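Side-chain contact in Non-structural protein 2 (Human rotavirus C, PDB 2GU0), which probably binds single-stranded RNA, hydrolyses nucleoside and RNA triphosphates, unwinds RNA helices without ATP and helps build viral replication factories as a homooctamer: residues A127-K130 with L131-A135. Numbering follows the deposited sequence.
Sequences ANVK and LRVKA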
loop_
_atom_site.group_PDB
_atom_site.type_symbol
_atom_site.label_atom_id
_atom_site.label_comp_id
_atom_site.label_asym_id
_atom_site.label_seq_id
_atom_site.Cartn_x
_atom_site.Cartn_y
_atom_site.Cartn_z
ATOM N N ALA A 127 -27.224 -8.896 19.139
ATOM C CA ALA A 127 -28.321 -9.759 18.712
ATOM C C ALA A 127 -29.604 -9.562 19.494
ATOM O O ALA A 127 -30.693 -9.724 18.962
ATOM C CB ALA A 127 -27.897 -11.205 18.800
ATOM N N ASN A 128 -29.494 -9.223 20.766
ATOM C CA ASN A 128 -30.700 -9.039 21.548
ATOM C C ASN A 128 -31.346 -7.712 21.206
ATOM O O ASN A 128 -30.895 -6.656 21.650
ATOM C CB ASN A 128 -30.393 -9.091 23.037
ATOM C CG ASN A 128 -31.645 -9.165 23.867
ATOM O OD1 ASN A 128 -32.571 -8.364 23.691
ATOM N ND2 ASN A 128 -31.690 -10.131 24.777
ATOM N N VAL A 129 -32.411 -7.776 20.416
ATOM C CA VAL A 129 -33.128 -6.585 19.984
ATOM C C VAL A 129 -33.941 -5.887 21.069
ATOM O O VAL A 129 -33.901 -4.664 21.184
ATOM C CB VAL A 129 -34.063 -6.924 18.814
ATOM C CG1 VAL A 129 -34.943 -5.733 18.479
ATOM C CG2 VAL A 129 -33.241 -7.332 17.620
ATOM N N LYS A 130 -34.683 -6.648 21.861
ATOM C CA LYS A 130 -35.496 -6.041 22.905
ATOM C C LYS A 130 -34.678 -5.151 23.827
ATOM O O LYS A 130 -35.086 -4.023 24.132
ATOM C CB LYS A 130 -36.229 -7.118 23.711
ATOM C CG LYS A 130 -37.331 -7.813 22.924
ATOM C CD LYS A 130 -38.365 -8.443 23.846
ATOM C CE LYS A 130 -39.496 -9.089 23.054
ATOM N NZ LYS A 130 -38.990 -10.129 22.107
ATOM N N LEU A 131 -33.526 -5.657 24.269
ATOM C CA LEU A 131 -32.644 -4.887 25.143
ATOM C C LEU A 131 -32.113 -3.672 24.392
ATOM O O LEU A 131 -32.056 -2.571 24.943
ATOM C CB LEU A 131 -31.487 -5.749 25.634
ATOM C CG LEU A 131 -31.892 -6.793 26.674
ATOM C CD1 LEU A 131 -30.671 -7.513 27.236
ATOM C CD2 LEU A 131 -32.639 -6.083 27.784
ATOM N N ARG A 132 -31.746 -3.874 23.128
ATOM C CA ARG A 132 -31.249 -2.789 22.292
ATOM C C ARG A 132 -32.253 -1.640 22.263
ATOM O O ARG A 132 -31.896 -0.489 22.506
ATOM C CB ARG A 132 -31.003 -3.290 20.871
ATOM C CG ARG A 132 -30.394 -2.262 19.938
ATOM C CD ARG A 132 -29.579 -2.971 18.882
ATOM N NE ARG A 132 -30.417 -3.731 17.964
ATOM C CZ ARG A 132 -30.087 -4.905 17.427
ATOM N NH1 ARG A 132 -28.928 -5.482 17.722
ATOM N NH2 ARG A 132 -30.914 -5.493 16.568
ATOM N N VAL A 133 -33.513 -1.953 21.980
ATOM C CA VAL A 133 -34.549 -0.927 21.929
ATOM C C VAL A 133 -34.648 -0.182 23.260
ATOM O O VAL A 133 -34.788 1.041 23.286
ATOM C CB VAL A 133 -35.923 -1.541 21.579
ATOM C CG1 VAL A 133 -36.977 -0.460 21.514
ATOM C CG2 VAL A 133 -35.842 -2.255 20.253
ATOM N N LYS A 134 -34.564 -0.914 24.367
ATOM C CA LYS A 134 -34.644 -0.276 25.681
ATOM C C LYS A 134 -33.455 0.632 25.950
ATOM O O LYS A 134 -33.628 1.743 26.444
ATOM C CB LYS A 134 -34.746 -1.328 26.795
ATOM C CG LYS A 134 -36.164 -1.689 27.190
ATOM C CD LYS A 134 -36.204 -2.936 28.062
ATOM C CE LYS A 134 -37.642 -3.416 28.270
ATOM N NZ LYS A 134 -37.690 -4.706 29.012
ATOM N N ALA A 135 -32.249 0.158 25.634
ATOM C CA ALA A 135 -31.035 0.948 25.846
ATOM C C ALA A 135 -31.098 2.263 25.066
ATOM O O ALA A 135 -30.742 3.333 25.582
ATOM C CB ALA A 135 -29.801 0.148 25.419
#
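Asn128 reaches forward to Leu131, and its OD1 takes the backbone N-H of Leu131 at 2.9 Å. The N-H points almost straight at the oxygen (172°), though the donor sits tilted 35° from the amide's carbonyl plane. The Asn128 side chain is set with CG opposite the backbone N (chi1 -169°), which carries OD1 to the Leu131 N-H. The Leu131 side chain then lies against the amide, CD1 being 3.7 Å from Asn128 ND2. This is a side-chain N-cap, and it starts helix 129-139 in the N-terminal part of NSP2. The i to i+4 helical bonds follow at once: Arg132 N bonds to Asn128 O at 3.3 Å, and Val133 N to Val129 O at 2.9 Å. On the packed flank Val129 CG1 meets Val133 CG2 at 4.0 Å, and both valines rest on Met89 of helix 74-90. Arg132 bends back at chi3, bringing its guanidinium beside Val129, whose CA sits over one face, near its margin; NH1 is held by Leu125 O. The looser side belongs to Lys130 and Lys134, both exposed: they are joined through the backbone, Lys134 N to Lys130 O at 3.2 Å, and the Lys134 side chain also reaches Glu145.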